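Local structure of uncharacterized protein (Enterococcus faecalis, 3CLQ) at residues 44-58 / 86-99. The protein is of unknown function but is probably related to a subunit of oxamate carbamoyltransferase, an enzyme linked to allantoin breakdown. Residues are numbered along the deposited sequence; the frame is centred on the assembly and turned at random.
Sequences TTILHAGPPITYENM and ARSGAITFSPCHEH
F93 lies between two aliphatic groups: CB of Y55 sits over one face of its ring, off centre, and CG2 of I91 over the other. I46 extends alongside it, CG1 reaching F93 CE1 at 3.8 Å, while CE of selenomethionine M58 touches F93 CD1 (3.9 Å) and the selenium lies oblique to the ring, a Met-aromatic contact. The Y55 ring is nearly parallel to that of F93 (26°) but widely offset, leaving little true stacking; one of its faces is covered by A86, whose CB stands 3.6 Å from the ring centroid, and a methyl is small enough to let helix 79-87 come this close. With CG anti to the backbone N (chi1 171°), Y55 turns an edge to R87, whose guanidinium stands almost perpendicular to the phenol ring, NH1 3.3 Å from Y55 CE2. OD1 of D83 hydrogen-bonds Y55 OH and forms a salt bridge with R87 NH1.

Strands 45-48 and 92-95 form a two-stranded parallel sheet joined through helices 60-73 and 79-87. T92 N donates to T44 O (3.2 Å) and I46 N to T92 O (3.0 Å). Beyond them C96 N reaches H48 O at 3.1 Å. P95 lacks an N-H, but its CA makes a CH-pi contact over one face of the H48 ring. That ring is steadied by ND1 donating to A49 O (2.7 Å). Backbone hydrogen bonds thus join the strands, apolar and aromatic contacts hold the I46-F93 face, and D83 ties its Y55 end to R87.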
ATOM      1  N   THR B  44     -39.851  -5.158  -3.164  1.00 57.12           N
ATOM      2  CA  THR B  44     -40.060  -4.812  -4.560  1.00 55.85           C
ATOM      3  C   THR B  44     -39.398  -3.463  -4.852  1.00 56.12           C
ATOM      4  O   THR B  44     -39.855  -2.700  -5.704  1.00 56.76           O
ATOM      5  CB  THR B  44     -41.574  -4.772  -4.912  1.00 54.53           C
ATOM      6  OG1 THR B  44     -42.197  -3.645  -4.286  1.00 53.22           O
ATOM      7  CG2 THR B  44     -42.270  -6.044  -4.440  1.00 53.57           C
ATOM      8  N   THR B  45     -38.319  -3.173  -4.141  1.00 55.37           N
ATOM      9  CA  THR B  45     -37.665  -1.887  -4.261  1.00 55.24           C
ATOM     10  C   THR B  45     -36.285  -2.133  -4.806  1.00 55.14           C
ATOM     11  O   THR B  45     -35.563  -2.960  -4.261  1.00 55.30           O
ATOM     12  CB  THR B  45     -37.482  -1.230  -2.879  1.00 55.26           C
ATOM     13  OG1 THR B  45     -38.622  -0.433  -2.561  1.00 55.46           O
ATOM     14  CG2 THR B  45     -36.279  -0.331  -2.874  1.00 54.88           C
ATOM     15  N   ILE B  46     -35.896  -1.456  -5.881  1.00 54.45           N
ATOM     16  CA  ILE B  46     -34.494  -1.561  -6.265  1.00 54.07           C
ATOM     17  C   ILE B  46     -33.808  -0.238  -6.584  1.00 54.14           C
ATOM     18  O   ILE B  46     -34.407   0.671  -7.176  1.00 53.85           O
ATOM     19  CB  ILE B  46     -34.188  -2.694  -7.286  1.00 53.67           C
ATOM     20  CG1 ILE B  46     -34.327  -2.236  -8.712  1.00 53.55           C
ATOM     21  CG2 ILE B  46     -35.049  -3.933  -7.042  1.00 53.61           C
ATOM     22  CD1 ILE B  46     -34.151  -3.403  -9.639  1.00 53.99           C
ATOM     23  N   LEU B  47     -32.556  -0.147  -6.126  1.00 53.75           N
ATOM     24  CA  LEU B  47     -31.780   1.082  -6.140  1.00 53.52           C
ATOM     25  C   LEU B  47     -30.767   1.074  -7.257  1.00 53.91           C
ATOM     26  O   LEU B  47     -30.250   0.025  -7.632  1.00 53.98           O
ATOM     27  CB  LEU B  47     -31.035   1.260  -4.813  1.00 52.65           C
ATOM     28  CG  LEU B  47     -31.843   0.853  -3.583  1.00 52.53           C
ATOM     29  CD1 LEU B  47     -31.177   1.293  -2.304  1.00 51.74           C
ATOM     30  CD2 LEU B  47     -33.258   1.427  -3.676  1.00 52.85           C
ATOM     31  N   HIS B  48     -30.462   2.269  -7.748  1.00 54.55           N
ATOM     32  CA  HIS B  48     -29.535   2.468  -8.851  1.00 54.57           C
ATOM     33  C   HIS B  48     -28.634   3.664  -8.516  1.00 54.49           C
ATOM     34  O   HIS B  48     -28.919   4.407  -7.579  1.00 55.52           O
ATOM     35  CB  HIS B  48     -30.349   2.780 -10.114  1.00 53.58           C
ATOM     36  CG  HIS B  48     -31.269   3.950  -9.954  1.00 53.87           C
ATOM     37  ND1 HIS B  48     -30.872   5.248 -10.188  1.00 54.25           N
ATOM     38  CD2 HIS B  48     -32.567   4.022  -9.570  1.00 54.71           C
ATOM     39  CE1 HIS B  48     -31.885   6.070  -9.961  1.00 54.24           C
ATOM     40  NE2 HIS B  48     -32.927   5.351  -9.585  1.00 54.67           N
ATOM     41  N   ALA B  49     -27.579   3.877  -9.300  1.00 53.73           N
ATOM     42  CA  ALA B  49     -26.748   5.071  -9.146  1.00 53.82           C
ATOM     43  C   ALA B  49     -27.377   6.341  -9.766  1.00 53.86           C
ATOM     44  O   ALA B  49     -28.343   6.252 -10.522  1.00 52.57           O
ATOM     45  CB  ALA B  49     -25.362   4.830  -9.729  1.00 53.14           C
ATOM     46  N   GLY B  50     -26.810   7.513  -9.440  1.00 54.31           N
ATOM     47  CA  GLY B  50     -27.211   8.790 -10.051  1.00 54.25           C
ATOM     48  C   GLY B  50     -28.531   9.331  -9.531  1.00 53.94           C
ATOM     49  O   GLY B  50     -29.098   8.772  -8.604  1.00 54.33           O
ATOM     50  N   PRO B  51     -29.027  10.431 -10.118  1.00 53.05           N
ATOM     51  CA  PRO B  51     -30.263  11.096  -9.702  1.00 52.72           C
ATOM     52  C   PRO B  51     -31.519  10.404 -10.235  1.00 52.20           C
ATOM     53  O   PRO B  51     -31.421   9.565 -11.125  1.00 51.74           O
ATOM     54  CB  PRO B  51     -30.124  12.474 -10.334  1.00 52.98           C
ATOM     55  CG  PRO B  51     -29.418  12.183 -11.592  1.00 53.08           C
ATOM     56  CD  PRO B  51     -28.388  11.140 -11.231  1.00 53.07           C
ATOM     57  N   PRO B  52     -32.704  10.768  -9.705  1.00 51.95           N
ATOM     58  CA  PRO B  52     -33.928  10.032 -10.023  1.00 51.53           C
ATOM     59  C   PRO B  52     -34.105   9.857 -11.525  1.00 51.19           C
ATOM     60  O   PRO B  52     -33.795  10.765 -12.303  1.00 50.94           O
ATOM     61  CB  PRO B  52     -35.035  10.906  -9.431  1.00 51.31           C
ATOM     62  CG  PRO B  52     -34.396  11.607  -8.322  1.00 51.61           C
ATOM     63  CD  PRO B  52     -32.968  11.877  -8.774  1.00 52.05           C
ATOM     64  N   ILE B  53     -34.579   8.678 -11.918  1.00 50.48           N
ATOM     65  CA  ILE B  53     -34.738   8.333 -13.327  1.00 49.51           C
ATOM     66  C   ILE B  53     -35.687   7.142 -13.474  1.00 49.63           C
ATOM     67  O   ILE B  53     -35.480   6.088 -12.883  1.00 50.25           O
ATOM     68  CB  ILE B  53     -33.372   8.009 -13.982  1.00 48.55           C
ATOM     69  CG1 ILE B  53     -33.512   7.806 -15.488  1.00 47.47           C
ATOM     70  CG2 ILE B  53     -32.749   6.781 -13.332  1.00 48.74           C
ATOM     71  CD1 ILE B  53     -32.262   8.092 -16.255  1.00 46.36           C
ATOM     72  N   THR B  54     -36.739   7.306 -14.250  1.00 49.47           N
ATOM     73  CA  THR B  54     -37.611   6.172 -14.507  1.00 49.98           C
ATOM     74  C   THR B  54     -36.845   5.074 -15.237  1.00 50.16           C
ATOM     75  O   THR B  54     -35.755   5.309 -15.754  1.00 50.12           O
ATOM     76  CB  THR B  54     -38.834   6.574 -15.321  1.00 48.68           C
ATOM     77  OG1 THR B  54     -38.393   7.216 -16.518  1.00 48.74           O
ATOM     78  CG2 THR B  54     -39.688   7.535 -14.532  1.00 48.19           C
ATOM     79  N   TYR B  55     -37.421   3.877 -15.267  1.00 50.70           N
ATOM     80  CA  TYR B  55     -36.771   2.737 -15.881  1.00 50.52           C
ATOM     81  C   TYR B  55     -36.704   2.933 -17.387  1.00 51.51           C
ATOM     82  O   TYR B  55     -35.645   2.745 -17.985  1.00 50.96           O
ATOM     83  CB  TYR B  55     -37.500   1.442 -15.533  1.00 49.27           C
ATOM     84  CG  TYR B  55     -37.008   0.239 -16.301  1.00 48.98           C
ATOM     85  CD1 TYR B  55     -35.837  -0.406 -15.937  1.00 48.89           C
ATOM     86  CD2 TYR B  55     -37.716  -0.257 -17.397  1.00 49.11           C
ATOM     87  CE1 TYR B  55     -35.375  -1.510 -16.635  1.00 48.67           C
ATOM     88  CE2 TYR B  55     -37.265  -1.370 -18.104  1.00 48.97           C
ATOM     89  CZ  TYR B  55     -36.090  -1.993 -17.712  1.00 49.08           C
ATOM     90  OH  TYR B  55     -35.621  -3.097 -18.393  1.00 48.88           O
ATOM     91  N   GLU B  56     -37.821   3.325 -17.997  1.00 52.70           N
ATOM     92  CA  GLU B  56     -37.849   3.489 -19.452  1.00 54.65           C
ATOM     93  C   GLU B  56     -36.771   4.437 -19.957  1.00 54.90           C
ATOM     94  O   GLU B  56     -36.281   4.282 -21.070  1.00 54.12           O
ATOM     95  CB  GLU B  56     -39.223   3.950 -19.970  1.00 56.31           C
ATOM     96  CG  GLU B  56     -40.353   2.968 -19.745  1.00 57.84           C
ATOM     97  CD  GLU B  56     -40.707   2.874 -18.280  1.00 59.52           C
ATOM     98  OE1 GLU B  56     -40.634   3.922 -17.596  1.00 60.43           O
ATOM     99  OE2 GLU B  56     -41.031   1.761 -17.803  1.00 60.24           O
ATOM    100  N   ASN B  57     -36.388   5.420 -19.155  1.00 56.20           N
ATOM    101  CA  ASN B  57     -35.345   6.326 -19.615  1.00 57.58           C
ATOM    102  C   ASN B  57     -33.921   5.901 -19.253  1.00 58.12           C
ATOM    103  O   ASN B  57     -32.964   6.551 -19.664  1.00 58.38           O
ATOM    104  CB  ASN B  57     -35.649   7.771 -19.217  1.00 58.11           C
ATOM    105  CG  ASN B  57     -37.017   8.226 -19.714  1.00 59.16           C
ATOM    106  OD1 ASN B  57     -37.489   7.790 -20.774  1.00 59.98           O
ATOM    107  ND2 ASN B  57     -37.668   9.095 -18.950  1.00 59.17           N
HETATM  108  N   MSE B  58     -33.773   4.793 -18.528  1.00 59.25           N
HETATM  109  CA  MSE B  58     -32.427   4.296 -18.173  1.00 61.27           C
HETATM  110  C   MSE B  58     -31.667   3.859 -19.414  1.00 59.82           C
HETATM  111  O   MSE B  58     -32.243   3.731 -20.477  1.00 59.46           O
HETATM  112  CB  MSE B  58     -32.483   3.145 -17.174  1.00 62.09           C
HETATM  113  CG  MSE B  58     -32.943   3.544 -15.790  1.00 63.35           C
HETATM  114 SE   MSE B  58     -33.067   1.971 -14.616  0.90 65.89          SE
HETATM  115  CE  MSE B  58     -33.399   2.835 -12.887  1.00 63.59           C
ATOM    116  N   ALA B  86     -40.106  -4.953 -14.840  1.00 55.27           N
ATOM    117  CA  ALA B  86     -39.633  -3.604 -14.535  1.00 55.03           C
ATOM    118  C   ALA B  86     -40.553  -2.520 -15.114  1.00 54.39           C
ATOM    119  O   ALA B  86     -40.839  -1.513 -14.449  1.00 53.34           O
ATOM    120  CB  ALA B  86     -38.193  -3.416 -15.017  1.00 54.99           C
ATOM    121  N   ARG B  87     -41.020  -2.756 -16.348  1.00 54.36           N
ATOM    122  CA  ARG B  87     -41.914  -1.827 -17.055  1.00 54.25           C
ATOM    123  C   ARG B  87     -43.337  -1.758 -16.486  1.00 54.08           C
ATOM    124  O   ARG B  87     -44.051  -0.779 -16.730  1.00 54.21           O
ATOM    125  CB  ARG B  87     -41.982  -2.176 -18.548  1.00 54.01           C
ATOM    126  CG  ARG B  87     -40.731  -1.829 -19.325  1.00 53.73           C
ATOM    127  CD  ARG B  87     -40.858  -2.219 -20.784  1.00 53.59           C
ATOM    128  NE  ARG B  87     -40.152  -1.264 -21.631  1.00 53.86           N
ATOM    129  CZ  ARG B  87     -38.831  -1.248 -21.808  1.00 54.30           C
ATOM    130  NH1 ARG B  87     -38.061  -2.143 -21.207  1.00 54.39           N
ATOM    131  NH2 ARG B  87     -38.273  -0.335 -22.588  1.00 54.48           N
ATOM    132  N   SER B  88     -43.752  -2.800 -15.755  1.00 53.68           N
ATOM    133  CA  SER B  88     -45.062  -2.808 -15.089  1.00 53.14           C
ATOM    134  C   SER B  88     -44.954  -2.003 -13.802  1.00 52.85           C
ATOM    135  O   SER B  88     -43.856  -1.818 -13.278  1.00 52.37           O
ATOM    136  CB  SER B  88     -45.488  -4.234 -14.754  1.00 53.03           C
ATOM    137  OG  SER B  88     -44.590  -4.800 -13.811  1.00 52.97           O
ATOM    138  N   GLY B  89     -46.089  -1.546 -13.273  1.00 52.04           N
ATOM    139  CA  GLY B  89     -46.051  -0.649 -12.114  1.00 50.80           C
ATOM    140  C   GLY B  89     -45.537  -1.199 -10.767  1.00 49.15           C
ATOM    141  O   GLY B  89     -45.601  -0.497  -9.729  1.00 48.40           O
ATOM    142  N   ALA B  90     -45.032  -2.439 -10.774  1.00 48.86           N
ATOM    143  CA  ALA B  90     -44.759  -3.177  -9.527  1.00 49.06           C
ATOM    144  C   ALA B  90     -43.360  -2.996  -8.911  1.00 49.62           C
ATOM    145  O   ALA B  90     -42.934  -3.822  -8.106  1.00 49.86           O
ATOM    146  CB  ALA B  90     -45.045  -4.673  -9.721  1.00 48.64           C
ATOM    147  N   ILE B  91     -42.636  -1.942  -9.276  1.00 49.83           N
ATOM    148  CA  ILE B  91     -41.321  -1.722  -8.670  1.00 50.50           C
ATOM    149  C   ILE B  91     -41.043  -0.247  -8.380  1.00 50.74           C
ATOM    150  O   ILE B  91     -41.362   0.628  -9.191  1.00 51.63           O
ATOM    151  CB  ILE B  91     -40.195  -2.302  -9.539  1.00 50.29           C
ATOM    152  CG1 ILE B  91     -40.404  -3.811  -9.733  1.00 50.53           C
ATOM    153  CG2 ILE B  91     -38.856  -2.022  -8.913  1.00 50.31           C
ATOM    154  CD1 ILE B  91     -39.309  -4.418 -10.609  1.00 50.69           C
ATOM    155  N   THR B  92     -40.473   0.025  -7.212  1.00 50.13           N
ATOM    156  CA  THR B  92     -40.062   1.376  -6.861  1.00 50.10           C
ATOM    157  C   THR B  92     -38.568   1.531  -7.169  1.00 49.81           C
ATOM    158  O   THR B  92     -37.714   0.884  -6.553  1.00 49.09           O
ATOM    159  CB  THR B  92     -40.337   1.692  -5.362  1.00 50.20           C
ATOM    160  OG1 THR B  92     -41.739   1.603  -5.093  1.00 49.80           O
ATOM    161  CG2 THR B  92     -39.834   3.088  -4.983  1.00 50.10           C
ATOM    162  N   PHE B  93     -38.267   2.374  -8.148  1.00 49.69           N
ATOM    163  CA  PHE B  93     -36.894   2.638  -8.523  1.00 49.61           C
ATOM    164  C   PHE B  93     -36.513   3.941  -7.899  1.00 50.31           C
ATOM    165  O   PHE B  93     -37.082   4.984  -8.224  1.00 50.09           O
ATOM    166  CB  PHE B  93     -36.749   2.760 -10.033  1.00 48.31           C
ATOM    167  CG  PHE B  93     -36.973   1.476 -10.758  1.00 48.24           C
ATOM    168  CD1 PHE B  93     -35.922   0.595 -10.968  1.00 48.01           C
ATOM    169  CD2 PHE B  93     -38.252   1.132 -11.214  1.00 47.65           C
ATOM    170  CE1 PHE B  93     -36.131  -0.597 -11.640  1.00 48.08           C
ATOM    171  CE2 PHE B  93     -38.472  -0.054 -11.874  1.00 47.05           C
ATOM    172  CZ  PHE B  93     -37.421  -0.921 -12.097  1.00 47.96           C
ATOM    173  N   SER B  94     -35.549   3.899  -6.995  1.00 50.43           N
ATOM    174  CA  SER B  94     -35.071   5.147  -6.467  1.00 51.14           C
ATOM    175  C   SER B  94     -33.594   5.067  -6.219  1.00 51.11           C
ATOM    176  O   SER B  94     -33.052   3.971  -6.050  1.00 51.00           O
ATOM    177  CB  SER B  94     -35.870   5.578  -5.223  1.00 51.74           C
ATOM    178  OG  SER B  94     -35.655   4.716  -4.130  1.00 51.85           O
ATOM    179  N   PRO B  95     -32.927   6.230  -6.247  1.00 51.73           N
ATOM    180  CA  PRO B  95     -31.470   6.353  -6.106  1.00 51.76           C
ATOM    181  C   PRO B  95     -30.937   5.883  -4.759  1.00 52.97           C
ATOM    182  O   PRO B  95     -31.590   6.053  -3.721  1.00 53.24           O
ATOM    183  CB  PRO B  95     -31.223   7.861  -6.260  1.00 51.27           C
ATOM    184  CG  PRO B  95     -32.431   8.399  -6.946  1.00 51.81           C
ATOM    185  CD  PRO B  95     -33.575   7.534  -6.472  1.00 51.12           C
ATOM    186  N   CYS B  96     -29.739   5.312  -4.778  1.00 53.95           N
ATOM    187  CA  CYS B  96     -29.031   5.017  -3.564  1.00 54.79           C
ATOM    188  C   CYS B  96     -28.972   6.238  -2.682  1.00 55.03           C
ATOM    189  O   CYS B  96     -29.078   6.143  -1.450  1.00 55.65           O
ATOM    190  CB  CYS B  96     -27.613   4.597  -3.883  1.00 55.90           C
ATOM    191  SG  CYS B  96     -27.540   3.095  -4.811  1.00 58.28           S
ATOM    192  N   HIS B  97     -28.770   7.393  -3.295  1.00 55.08           N
ATOM    193  CA  HIS B  97     -28.547   8.561  -2.480  1.00 55.86           C
ATOM    194  C   HIS B  97     -29.703   8.895  -1.582  1.00 56.33           C
ATOM    195  O   HIS B  97     -29.506   9.457  -0.511  1.00 57.53           O
ATOM    196  CB  HIS B  97     -28.114   9.743  -3.299  1.00 56.41           C
ATOM    197  CG  HIS B  97     -26.643   9.946  -3.265  1.00 57.95           C
ATOM    198  ND1 HIS B  97     -25.809   9.490  -4.259  1.00 58.67           N
ATOM    199  CD2 HIS B  97     -25.845  10.494  -2.320  1.00 58.58           C
ATOM    200  CE1 HIS B  97     -24.560   9.782  -3.945  1.00 59.34           C
ATOM    201  NE2 HIS B  97     -24.554  10.389  -2.771  1.00 58.78           N
ATOM    202  N   GLU B  98     -30.902   8.499  -1.989  1.00 56.24           N
ATOM    203  CA  GLU B  98     -32.087   8.820  -1.233  1.00 55.81           C
ATOM    204  C   GLU B  98     -32.409   7.783  -0.173  1.00 55.58           C
ATOM    205  O   GLU B  98     -33.420   7.887   0.519  1.00 53.90           O
ATOM    206  CB  GLU B  98     -33.252   9.004  -2.172  1.00 56.79           C
ATOM    207  CG  GLU B  98     -33.102  10.202  -3.048  1.00 57.44           C
ATOM    208  CD  GLU B  98     -34.365  10.486  -3.796  1.00 58.13           C
ATOM    209  OE1 GLU B  98     -34.321  11.332  -4.712  1.00 58.93           O
ATOM    210  OE2 GLU B  98     -35.401   9.855  -3.472  1.00 58.59           O
ATOM    211  N   HIS B  99     -31.525   6.798  -0.042  1.00 56.24           N
ATOM    212  CA  HIS B  99     -31.599   5.815   1.035  1.00 56.02           C
ATOM    213  C   HIS B  99     -30.266   5.724   1.747  1.00 56.35           C
ATOM    214  O   HIS B  99     -29.876   4.668   2.245  1.00 55.78           O
ATOM    215  CB  HIS B  99     -31.992   4.454   0.489  1.00 56.33           C
ATOM    216  CG  HIS B  99     -33.373   4.422  -0.071  1.00 57.12           C
ATOM    217  ND1 HIS B  99     -34.467   4.033   0.672  1.00 57.93           N
ATOM    218  CD2 HIS B  99     -33.849   4.756  -1.292  1.00 57.24           C
ATOM    219  CE1 HIS B  99     -35.554   4.098  -0.075  1.00 57.18           C
ATOM    220  NE2 HIS B  99     -35.205   4.535  -1.271  1.00 57.50           N
TER